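Local coordinates for hypothetical membrane protein (Corynebacterium glutamicum, PDB 6JS9) that binds heme through its N-terminal HtaA domain, the part described here, and probably passes it along the heme-uptake machinery of the cell envelope, at residues 28-33 / 75-80; 85-90 / 107-112; 45-50 / 70-75. One frame throughout, in Å; residues are numbered along the deposited sequence.

How the contacts relate
The three contacts lie along one antiparallel sheet, with strand 63-79 running through it as the common thread. Contact 1 pairs the end of that strand with the loop after helix 19-26 and puts His77 over the heme. Contact 2, whose centre is about 13 Å from that of contact 1, joins the next two strands and brings Leu85 and Phe112 to the same heme; the two meet where Gly76 N lies 2.7 Å from Leu85 O. Contact 3 shares Leu75 with contact 1 but packs further from the pocket, the side chain of Val72 being about 13 Å from the heme. Thr87 O and Phe74 N, 2.7 Å apart, tie contacts 2 and 3.

Contact 1 of 3, residues 28-33 / 75-80; sequences GVAKGS and LGHQAE. With HEM (protoporphyrin IX containing Fe), chain C.
His77 is sandwiched between the heme and the backbone of Ala30. Its imidazole lies against the porphyrin with NE2 3.2 Å from NC of the heme, while on the opposite face Ala30 CA makes a CH-pi contact, 3.8 Å from the ring centroid and 15° off the normal. With CG anti to its own carbonyl carbon (chi1 -68°), the ring swings back toward residues 28-33 and slides into this slot. Both ring nitrogens are used: NE2 is hydrogen-bonded to the OH of Tyr24, the axial ligand of the heme iron, and ND1 to the OH of Tyr117. His77 is therefore a second-shell residue, fixing the phenol of Tyr24 and probably tuning its character as an iron ligand.

Val29 reaches the porphyrin beside it. Its CG1 stands between backbone N and carbonyl carbon and touches C2D of the heme at 3.9 Å. Ala30 O takes a nearly straight bond from His77 N (2.8 Å, 171°), on a lone pair in the carbonyl plane, and a second from a water that also accepts from Gln78 N. Gly32 CA comes within 3.2 Å of Leu75 O as a CA-H...O contact. Ser33 and Leu75 then form a hydrogen-bonded antiparallel pair, Leu75 N to Ser33 O at 3.0 Å, with Ser33 OG resting on Leu75 CD1.

A type I turn from Gly28 to Lys31 thus carries the chain from helix 19-26 into strand 33-37, along the edge of strand 63-79. Ala30 also packs on Tyr24 and Ile25 of the helix, and strand 82-97 flanks strand 63-79 through Leu75 on Trp83.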
loop_
_atom_site.group_PDB
_atom_site.type_symbol
_atom_site.label_atom_id
_atom_site.label_comp_id
_atom_site.label_asym_id
_atom_site.label_seq_id
_atom_site.Cartn_x
_atom_site.Cartn_y
_atom_site.Cartn_z
ATOM N N GLY A 28 -10.671 13.719 10.565
ATOM C CA GLY A 28 -12.082 13.586 10.272
ATOM C C GLY A 28 -12.829 12.752 11.296
ATOM O O GLY A 28 -12.397 12.585 12.441
ATOM N N VAL A 29 -13.947 12.170 10.853
ATOM C CA VAL A 29 -14.892 11.552 11.782
ATOM C C VAL A 29 -14.337 10.282 12.439
ATOM O O VAL A 29 -14.804 9.897 13.517
ATOM C CB VAL A 29 -16.235 11.318 11.047
ATOM C CG1 VAL A 29 -16.140 10.207 10.018
ATOM C CG2 VAL A 29 -17.380 11.078 12.036
ATOM N N ALA A 30 -13.319 9.641 11.854
ATOM C CA ALA A 30 -12.745 8.436 12.462
ATOM C C ALA A 30 -12.032 8.745 13.775
ATOM O O ALA A 30 -12.033 7.906 14.686
ATOM C CB ALA A 30 -11.770 7.759 11.495
ATOM N N LYS A 31 -11.422 9.927 13.887
ATOM C CA LYS A 31 -10.746 10.373 15.107
ATOM C C LYS A 31 -9.824 9.286 15.661
ATOM O O LYS A 31 -9.952 8.846 16.803
ATOM C CB LYS A 31 -11.770 10.820 16.160
ATOM C CG LYS A 31 -12.367 12.185 15.869
ATOM C CD LYS A 31 -11.251 13.170 15.527
ATOM C CE LYS A 31 -11.757 14.379 14.758
ATOM N NZ LYS A 31 -12.860 15.033 15.470
ATOM N N GLY A 32 -8.883 8.846 14.822
ATOM C CA GLY A 32 -7.974 7.777 15.199
ATOM C C GLY A 32 -6.518 8.157 14.974
ATOM O O GLY A 32 -6.107 9.303 15.181
ATOM N N SER A 33 -5.728 7.172 14.539
ATOM C CA SER A 33 -4.290 7.356 14.400
ATOM C C SER A 33 -3.752 6.491 13.266
ATOM O O SER A 33 -4.372 5.507 12.856
ATOM C CB SER A 33 -3.551 6.997 15.691
ATOM O OG SER A 33 -3.814 5.642 16.009
ATOM N N LEU A 75 -6.215 3.102 12.670
ATOM C CA LEU A 75 -7.187 2.964 13.745
ATOM C C LEU A 75 -8.223 4.061 13.596
ATOM O O LEU A 75 -7.873 5.212 13.324
ATOM C CB LEU A 75 -6.535 3.076 15.130
ATOM C CG LEU A 75 -5.661 1.932 15.634
ATOM C CD1 LEU A 75 -4.986 2.306 16.947
ATOM C CD2 LEU A 75 -6.467 0.632 15.784
ATOM N N GLY A 76 -9.495 3.710 13.778
ATOM C CA GLY A 76 -10.540 4.717 13.797
ATOM C C GLY A 76 -11.759 4.240 14.554
ATOM O O GLY A 76 -11.943 3.040 14.786
ATOM N N HIS A 77 -12.590 5.205 14.956
ATOM C CA HIS A 77 -13.917 4.929 15.515
ATOM C C HIS A 77 -13.817 4.134 16.822
ATOM O O HIS A 77 -14.242 2.983 16.933
ATOM C CB HIS A 77 -14.783 4.198 14.481
ATOM C CG HIS A 77 -15.141 5.043 13.301
ATOM N ND1 HIS A 77 -15.875 6.202 13.416
ATOM C CD2 HIS A 77 -14.866 4.899 11.985
ATOM C CE1 HIS A 77 -16.024 6.742 12.219
ATOM N NE2 HIS A 77 -15.423 5.970 11.335
ATOM N N GLN A 78 -13.259 4.799 17.827
ATOM C CA GLN A 78 -13.125 4.163 19.124
ATOM C C GLN A 78 -14.495 4.026 19.768
ATOM O O GLN A 78 -15.158 5.025 20.058
ATOM C CB GLN A 78 -12.192 4.961 20.023
ATOM C CG GLN A 78 -11.991 4.274 21.358
ATOM C CD GLN A 78 -10.856 4.862 22.143
ATOM O OE1 GLN A 78 -10.591 6.063 22.074
ATOM N NE2 GLN A 78 -10.164 4.013 22.896
ATOM N N ALA A 79 -14.926 2.786 19.976
ATOM C CA ALA A 79 -16.197 2.495 20.629
ATOM C C ALA A 79 -15.912 1.628 21.844
ATOM O O ALA A 79 -15.399 0.511 21.707
ATOM C CB ALA A 79 -17.164 1.801 19.669
ATOM N N GLU A 80 -16.232 2.148 23.029
ATOM C CA GLU A 80 -15.890 1.506 24.303
ATOM C C GLU A 80 -14.374 1.356 24.338
ATOM O O GLU A 80 -13.673 2.383 24.289
ATOM C CB GLU A 80 -16.702 0.215 24.460
ATOM C CG GLU A 80 -18.213 0.447 24.571
ATOM C CD GLU A 80 -18.991 -0.811 24.929
ATOM O OE1 GLU A 80 -19.411 -1.548 24.007
ATOM O OE2 GLU A 80 -19.179 -1.062 26.140
HETATM C CHA HEM C . -15.772 7.487 5.151
HETATM C CHB HEM C . -13.820 3.081 5.778
HETATM C CHC HEM C . -16.373 2.404 9.867
HETATM C CHD HEM C . -18.654 6.603 8.989
HETATM C C1A HEM C . -14.991 6.360 4.969
HETATM C C2A HEM C . -14.004 6.153 3.929
HETATM C C3A HEM C . -13.453 4.945 4.090
HETATM C C4A HEM C . -14.078 4.334 5.255
HETATM C CMA HEM C . -12.354 4.333 3.178
HETATM C CAA HEM C . -13.661 7.184 2.845
HETATM C CBA HEM C . -12.832 8.307 3.467
HETATM C CGA HEM C . -12.400 9.241 2.372
HETATM O O1A HEM C . -11.347 8.967 1.728
HETATM O O2A HEM C . -13.125 10.248 2.149
HETATM C C1B HEM C . -14.347 2.519 6.922
HETATM C C2B HEM C . -14.027 1.187 7.416
HETATM C C3B HEM C . -14.729 0.987 8.553
HETATM C C4B HEM C . -15.509 2.196 8.810
HETATM C CMB HEM C . -13.029 0.236 6.691
HETATM C CAB HEM C . -14.783 -0.233 9.519
HETATM C CBB HEM C . -14.088 -1.368 9.363
HETATM C C1C HEM C . -17.241 3.477 9.993
HETATM C C2C HEM C . -18.189 3.694 11.067
HETATM C C3C HEM C . -18.822 4.858 10.827
HETATM C C4C HEM C . -18.281 5.418 9.598
HETATM C CMC HEM C . -18.366 2.698 12.230
HETATM C CAC HEM C . -19.933 5.558 11.656
HETATM C CBC HEM C . -20.464 5.048 12.765
HETATM C C1D HEM C . -18.072 7.225 7.895
HETATM C C2D HEM C . -18.412 8.538 7.354
HETATM C C3D HEM C . -17.616 8.777 6.293
HETATM C C4D HEM C . -16.746 7.632 6.122
HETATM C CMD HEM C . -19.494 9.497 7.907
HETATM C CAD HEM C . -17.573 10.040 5.397
HETATM C CBD HEM C . -16.583 10.986 6.088
HETATM C CGD HEM C . -16.390 12.279 5.329
HETATM O O1D HEM C . -15.911 13.248 5.966
HETATM O O2D HEM C . -16.709 12.362 4.111
HETATM N NA HEM C . -14.998 5.231 5.758
HETATM N NB HEM C . -15.256 3.095 7.798
HETATM N NC HEM C . -17.316 4.554 9.136
HETATM N ND HEM C . -17.047 6.719 7.110
HETATM FE FE HEM C . -15.930 5.039 7.620
HETATM O O HOH W 1 -12.641 7.650 17.637
#

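Contact 2 of 3, residues 85-90 / 107-112; sequences LDTTMS and LVAREF. With HEM (protoporphyrin IX containing Fe), chain C.
Asp86 and Arg110 open the paired part of an antiparallel beta hairpin, strands 82-97 and 100-110, whose end next to them forms a wall of the heme pocket. Leu85, just before, turns away from the partner strand and lays CD1 3.4 Å from C2B of the heme. Asp86 O accepts from Arg110 N at 3.1 Å, while Asp86 CB packs on Arg110 NE. Their charged ends go to other partners: the carboxylate binds Tyr123 and His73, and the guanidinium binds Gly121 O and lies against the Tyr123 ring. Thr87 faces Ala109 in a non-hydrogen-bonded pair; OG1, anti to the carbonyl carbon (chi1 -60°), touches Ala109 CB at 3.5 Å, and CG2 leans on Leu107 CD2. Thr88 and Val108 exchange two backbone bonds, the shorter from Thr88 N to Val108 O at 2.8 Å. The Met89 and Leu107 side chains run alongside each other, Met89 CB 3.9 Å from Leu107 CD2. Beyond the pairing, Phe112 brings CD1 to 3.5 Å from C4B of the heme. One water links the strands by the pocket, hydrogen-bonding Thr87 OG1, accepting from Asp86 N at 3.0 Å and donating to Arg110 O at 2.9 Å.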
loop_
_atom_site.group_PDB
_atom_site.type_symbol
_atom_site.label_atom_id
_atom_site.label_comp_id
_atom_site.label_asym_id
_atom_site.label_seq_id
_atom_site.Cartn_x
_atom_site.Cartn_y
_atom_site.Cartn_z
ATOM N N LEU A 85 -12.802 0.686 13.260
ATOM C CA LEU A 85 -11.901 0.610 12.112
ATOM C C LEU A 85 -10.522 0.235 12.643
ATOM O O LEU A 85 -9.888 1.027 13.349
ATOM C CB LEU A 85 -11.859 1.928 11.338
ATOM C CG LEU A 85 -11.146 1.908 9.967
ATOM C CD1 LEU A 85 -11.649 3.052 9.077
ATOM C CD2 LEU A 85 -9.613 1.987 10.083
ATOM N N ASP A 86 -10.053 -0.970 12.294
ATOM C CA ASP A 86 -8.737 -1.454 12.730
ATOM C C ASP A 86 -8.139 -2.253 11.564
ATOM O O ASP A 86 -8.366 -3.462 11.455
ATOM C CB ASP A 86 -8.862 -2.289 14.002
ATOM C CG ASP A 86 -7.517 -2.669 14.611
ATOM O OD1 ASP A 86 -6.501 -2.708 13.892
ATOM O OD2 ASP A 86 -7.470 -2.943 15.828
ATOM N N THR A 87 -7.365 -1.568 10.709
ATOM C CA THR A 87 -6.786 -2.138 9.498
ATOM C C THR A 87 -5.273 -2.019 9.540
ATOM O O THR A 87 -4.735 -0.925 9.747
ATOM C CB THR A 87 -7.289 -1.444 8.237
ATOM O OG1 THR A 87 -8.708 -1.579 8.151
ATOM C CG2 THR A 87 -6.627 -2.056 6.980
ATOM N N THR A 88 -4.598 -3.144 9.329
ATOM C CA THR A 88 -3.146 -3.209 9.259
ATOM C C THR A 88 -2.731 -3.704 7.880
ATOM O O THR A 88 -3.194 -4.758 7.422
ATOM C CB THR A 88 -2.575 -4.130 10.340
ATOM O OG1 THR A 88 -2.883 -3.594 11.628
ATOM C CG2 THR A 88 -1.049 -4.248 10.195
ATOM N N MET A 89 -1.868 -2.935 7.227
ATOM C CA MET A 89 -1.361 -3.238 5.901
ATOM C C MET A 89 0.114 -3.577 6.021
ATOM O O MET A 89 0.881 -2.785 6.579
ATOM C CB MET A 89 -1.572 -2.029 4.998
ATOM C CG MET A 89 -1.006 -2.143 3.629
ATOM S SD MET A 89 -1.372 -0.619 2.754
ATOM C CE MET A 89 -3.136 -0.516 3.040
ATOM N N SER A 90 0.507 -4.753 5.520
ATOM C CA SER A 90 1.903 -5.196 5.589
ATOM C C SER A 90 2.257 -6.013 4.348
ATOM O O SER A 90 1.425 -6.229 3.462
ATOM C CB SER A 90 2.165 -6.023 6.847
ATOM O OG SER A 90 1.483 -7.262 6.779
ATOM N N LEU A 107 -3.444 -7.797 4.353
ATOM C CA LEU A 107 -4.335 -6.980 5.158
ATOM C C LEU A 107 -4.841 -7.796 6.333
ATOM O O LEU A 107 -5.202 -8.968 6.181
ATOM C CB LEU A 107 -5.538 -6.470 4.341
ATOM C CG LEU A 107 -5.315 -5.282 3.407
ATOM C CD1 LEU A 107 -6.627 -4.900 2.782
ATOM C CD2 LEU A 107 -4.733 -4.102 4.158
ATOM N N VAL A 108 -4.869 -7.167 7.500
ATOM C CA VAL A 108 -5.581 -7.679 8.660
ATOM C C VAL A 108 -6.520 -6.561 9.093
ATOM O O VAL A 108 -6.063 -5.508 9.558
ATOM C CB VAL A 108 -4.631 -8.080 9.793
ATOM C CG1 VAL A 108 -5.418 -8.506 11.015
ATOM C CG2 VAL A 108 -3.689 -9.198 9.314
ATOM N N ALA A 109 -7.822 -6.766 8.913
ATOM C CA ALA A 109 -8.752 -5.651 8.973
ATOM C C ALA A 109 -10.094 -6.103 9.516
ATOM O O ALA A 109 -10.621 -7.142 9.103
ATOM C CB ALA A 109 -8.946 -5.023 7.585
ATOM N N ARG A 110 -10.653 -5.309 10.430
ATOM C CA ARG A 110 -12.030 -5.543 10.842
ATOM C C ARG A 110 -12.961 -5.358 9.652
ATOM O O ARG A 110 -12.811 -4.413 8.871
ATOM C CB ARG A 110 -12.428 -4.605 11.978
ATOM C CG ARG A 110 -11.781 -4.956 13.304
ATOM C CD ARG A 110 -12.399 -4.186 14.440
ATOM N NE ARG A 110 -11.579 -4.277 15.641
ATOM C CZ ARG A 110 -11.684 -5.253 16.537
ATOM N NH1 ARG A 110 -10.900 -5.262 17.610
ATOM N NH2 ARG A 110 -12.577 -6.219 16.361
ATOM N N GLU A 111 -13.896 -6.292 9.498
ATOM C CA GLU A 111 -14.976 -6.135 8.534
ATOM C C GLU A 111 -15.808 -4.899 8.861
ATOM O O GLU A 111 -16.077 -4.604 10.031
ATOM C CB GLU A 111 -15.863 -7.383 8.555
ATOM C CG GLU A 111 -16.943 -7.409 7.496
ATOM C CD GLU A 111 -17.863 -8.615 7.628
ATOM O OE1 GLU A 111 -17.863 -9.256 8.706
ATOM O OE2 GLU A 111 -18.585 -8.918 6.652
ATOM N N PHE A 112 -16.219 -4.173 7.823
ATOM C CA PHE A 112 -17.114 -3.035 8.005
ATOM C C PHE A 112 -18.538 -3.544 8.186
ATOM O O PHE A 112 -19.050 -4.274 7.331
ATOM C CB PHE A 112 -17.037 -2.095 6.808
ATOM C CG PHE A 112 -18.105 -1.051 6.812
ATOM C CD1 PHE A 112 -18.061 -0.005 7.716
ATOM C CD2 PHE A 112 -19.165 -1.125 5.931
ATOM C CE1 PHE A 112 -19.053 0.951 7.736
ATOM C CE2 PHE A 112 -20.162 -0.168 5.946
ATOM C CZ PHE A 112 -20.100 0.875 6.844
HETATM C CHA HEM C . -15.772 7.487 5.151
HETATM C CHB HEM C . -13.820 3.081 5.778
HETATM C CHC HEM C . -16.373 2.404 9.867
HETATM C CHD HEM C . -18.654 6.603 8.989
HETATM C C1A HEM C . -14.991 6.360 4.969
HETATM C C2A HEM C . -14.004 6.153 3.929
HETATM C C3A HEM C . -13.453 4.945 4.090
HETATM C C4A HEM C . -14.078 4.334 5.255
HETATM C CMA HEM C . -12.354 4.333 3.178
HETATM C CAA HEM C . -13.661 7.184 2.845
HETATM C CBA HEM C . -12.832 8.307 3.467
HETATM C CGA HEM C . -12.400 9.241 2.372
HETATM O O1A HEM C . -11.347 8.967 1.728
HETATM O O2A HEM C . -13.125 10.248 2.149
HETATM C C1B HEM C . -14.347 2.519 6.922
HETATM C C2B HEM C . -14.027 1.187 7.416
HETATM C C3B HEM C . -14.729 0.987 8.553
HETATM C C4B HEM C . -15.509 2.196 8.810
HETATM C CMB HEM C . -13.029 0.236 6.691
HETATM C CAB HEM C . -14.783 -0.233 9.519
HETATM C CBB HEM C . -14.088 -1.368 9.363
HETATM C C1C HEM C . -17.241 3.477 9.993
HETATM C C2C HEM C . -18.189 3.694 11.067
HETATM C C3C HEM C . -18.822 4.858 10.827
HETATM C C4C HEM C . -18.281 5.418 9.598
HETATM C CMC HEM C . -18.366 2.698 12.230
HETATM C CAC HEM C . -19.933 5.558 11.656
HETATM C CBC HEM C . -20.464 5.048 12.765
HETATM C C1D HEM C . -18.072 7.225 7.895
HETATM C C2D HEM C . -18.412 8.538 7.354
HETATM C C3D HEM C . -17.616 8.777 6.293
HETATM C C4D HEM C . -16.746 7.632 6.122
HETATM C CMD HEM C . -19.494 9.497 7.907
HETATM C CAD HEM C . -17.573 10.040 5.397
HETATM C CBD HEM C . -16.583 10.986 6.088
HETATM C CGD HEM C . -16.390 12.279 5.329
HETATM O O1D HEM C . -15.911 13.248 5.966
HETATM O O2D HEM C . -16.709 12.362 4.111
HETATM N NA HEM C . -14.998 5.231 5.758
HETATM N NB HEM C . -15.256 3.095 7.798
HETATM N NC HEM C . -17.316 4.554 9.136
HETATM N ND HEM C . -17.047 6.719 7.110
HETATM FE FE HEM C . -15.930 5.039 7.620
HETATM O O HOH W 2 -11.090 -2.239 9.830
#

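Contact 3 of 3, residues 45-50 / 70-75; sequences GNFAFT and GSVHFL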
loop_
_atom_site.group_PDB
_atom_site.type_symbol
_atom_site.label_atom_id
_atom_site.label_comp_id
_atom_site.label_asym_id
_atom_site.label_seq_id
_atom_site.Cartn_x
_atom_site.Cartn_y
_atom_site.Cartn_z
ATOM N N GLY A 45 3.632 12.023 4.837
ATOM C CA GLY A 45 2.374 11.387 4.496
ATOM C C GLY A 45 2.462 10.501 3.272
ATOM O O GLY A 45 1.546 9.702 3.024
ATOM N N ASN A 46 3.540 10.625 2.508
ATOM C CA ASN A 46 3.819 9.742 1.387
ATOM C C ASN A 46 4.765 8.641 1.865
ATOM O O ASN A 46 5.970 8.616 1.570
ATOM C CB ASN A 46 4.397 10.548 0.234
ATOM C CG ASN A 46 3.546 11.759 -0.097
ATOM O OD1 ASN A 46 2.348 11.639 -0.365
ATOM N ND2 ASN A 46 4.152 12.941 -0.040
ATOM N N PHE A 47 4.169 7.730 2.633
ATOM C CA PHE A 47 4.899 6.711 3.380
ATOM C C PHE A 47 5.976 6.036 2.540
ATOM O O PHE A 47 5.717 5.578 1.424
ATOM C CB PHE A 47 3.914 5.672 3.901
ATOM C CG PHE A 47 2.817 6.259 4.747
ATOM C CD1 PHE A 47 3.011 7.458 5.424
ATOM C CD2 PHE A 47 1.608 5.610 4.877
ATOM C CE1 PHE A 47 2.010 8.010 6.206
ATOM C CE2 PHE A 47 0.600 6.156 5.665
ATOM C CZ PHE A 47 0.811 7.356 6.330
ATOM N N ALA A 48 7.186 5.971 3.095
ATOM C CA ALA A 48 8.369 5.476 2.395
ATOM C C ALA A 48 8.698 4.057 2.856
ATOM O O ALA A 48 8.942 3.826 4.047
ATOM C CB ALA A 48 9.557 6.405 2.637
ATOM N N PHE A 49 8.711 3.116 1.913
ATOM C CA PHE A 49 9.035 1.715 2.163
ATOM C C PHE A 49 10.320 1.339 1.425
ATOM O O PHE A 49 10.426 1.546 0.211
ATOM C CB PHE A 49 7.890 0.806 1.707
ATOM C CG PHE A 49 6.536 1.209 2.263
ATOM C CD1 PHE A 49 6.103 0.732 3.503
ATOM C CD2 PHE A 49 5.711 2.064 1.555
ATOM C CE1 PHE A 49 4.852 1.099 4.025
ATOM C CE2 PHE A 49 4.448 2.437 2.078
ATOM C CZ PHE A 49 4.030 1.951 3.313
ATOM N N THR A 50 11.314 0.753 2.174
ATOM C CA THR A 50 12.589 0.374 1.578
ATOM C C THR A 50 12.530 -1.048 1.016
ATOM O O THR A 50 11.811 -1.896 1.550
ATOM C CB THR A 50 13.706 0.462 2.615
ATOM O OG1 THR A 50 13.456 -0.483 3.663
ATOM C CG2 THR A 50 13.776 1.857 3.195
ATOM N N GLY A 70 8.079 -2.689 5.790
ATOM C CA GLY A 70 7.223 -1.694 6.408
ATOM C C GLY A 70 5.798 -2.169 6.591
ATOM O O GLY A 70 5.331 -3.108 5.945
ATOM N N SER A 71 5.086 -1.495 7.497
ATOM C CA SER A 71 3.662 -1.743 7.706
ATOM C C SER A 71 2.981 -0.429 8.061
ATOM O O SER A 71 3.629 0.520 8.510
ATOM C CB SER A 71 3.421 -2.777 8.810
ATOM O OG SER A 71 3.897 -2.286 10.053
ATOM N N VAL A 72 1.663 -0.379 7.844
ATOM C CA VAL A 72 0.834 0.778 8.191
ATOM C C VAL A 72 -0.358 0.275 8.979
ATOM O O VAL A 72 -1.050 -0.642 8.524
ATOM C CB VAL A 72 0.327 1.540 6.951
ATOM C CG1 VAL A 72 -0.297 2.864 7.370
ATOM C CG2 VAL A 72 1.448 1.745 5.930
ATOM N N HIS A 73 -0.618 0.884 10.138
ATOM C CA HIS A 73 -1.721 0.478 11.007
ATOM C C HIS A 73 -2.709 1.634 11.164
ATOM O O HIS A 73 -2.397 2.632 11.823
ATOM C CB HIS A 73 -1.203 0.023 12.370
ATOM C CG HIS A 73 -2.270 -0.539 13.255
ATOM N ND1 HIS A 73 -2.108 -0.695 14.615
ATOM C CD2 HIS A 73 -3.517 -0.985 12.973
ATOM C CE1 HIS A 73 -3.211 -1.211 15.131
ATOM N NE2 HIS A 73 -4.079 -1.403 14.153
ATOM N N PHE A 74 -3.904 1.488 10.577
ATOM C CA PHE A 74 -4.966 2.481 10.684
ATOM C C PHE A 74 -5.921 2.122 11.821
ATOM O O PHE A 74 -6.412 0.990 11.900
ATOM C CB PHE A 74 -5.773 2.578 9.383
ATOM C CG PHE A 74 -4.953 2.875 8.163
ATOM C CD1 PHE A 74 -4.530 4.171 7.894
ATOM C CD2 PHE A 74 -4.629 1.870 7.273
ATOM C CE1 PHE A 74 -3.766 4.448 6.755
ATOM C CE2 PHE A 74 -3.884 2.139 6.123
ATOM C CZ PHE A 74 -3.462 3.435 5.867
ATOM N N LEU A 75 -6.215 3.102 12.670
ATOM C CA LEU A 75 -7.187 2.964 13.745
ATOM C C LEU A 75 -8.223 4.061 13.596
ATOM O O LEU A 75 -7.873 5.212 13.324
ATOM C CB LEU A 75 -6.535 3.076 15.130
ATOM C CG LEU A 75 -5.661 1.932 15.634
ATOM C CD1 LEU A 75 -4.986 2.306 16.947
ATOM C CD2 LEU A 75 -6.467 0.632 15.784
#
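The backbones of 45-50 and 70-75 run without a hydrogen bond between them, the CA atoms of Phe49 and Gly70 standing 5.7 Å apart and those of Phe47 and Val72 opening to 8.7 Å, so side chains bridge the gap. Val72 sends its two methyls to two different phenylalanines. CG1, anti to the backbone N (chi1 -169°), meets Phe47 CE2 at 3.8 Å; CG2, anti to the carbonyl carbon, meets Phe49 CZ at 3.7 Å. Both aromatic side chains stand roughly perpendicular to that of the valine. The Phe49 ring presents its edge, with Val72 CG2 and Gly70 CA near its plane; Gly70 CA is 3.9 Å from Phe49 CD1, where the two backbones come closest. The Phe47 ring carries Gly45 O 3.5 Å above one face, near the rim, while Val72 CG1 also sits over the rim of the Phe74 ring. Ile34 touches both Phe47 and Val72, and Ile92 touches Phe49. Strands 48-58 and 63-79, paired further along as a beta hairpin, have parted here: 63-79 bonds to 33-37 and 48-58 to 11-14, and the phenylalanines and Val72 fill the space between in a buried apolar core of the HtaA domain.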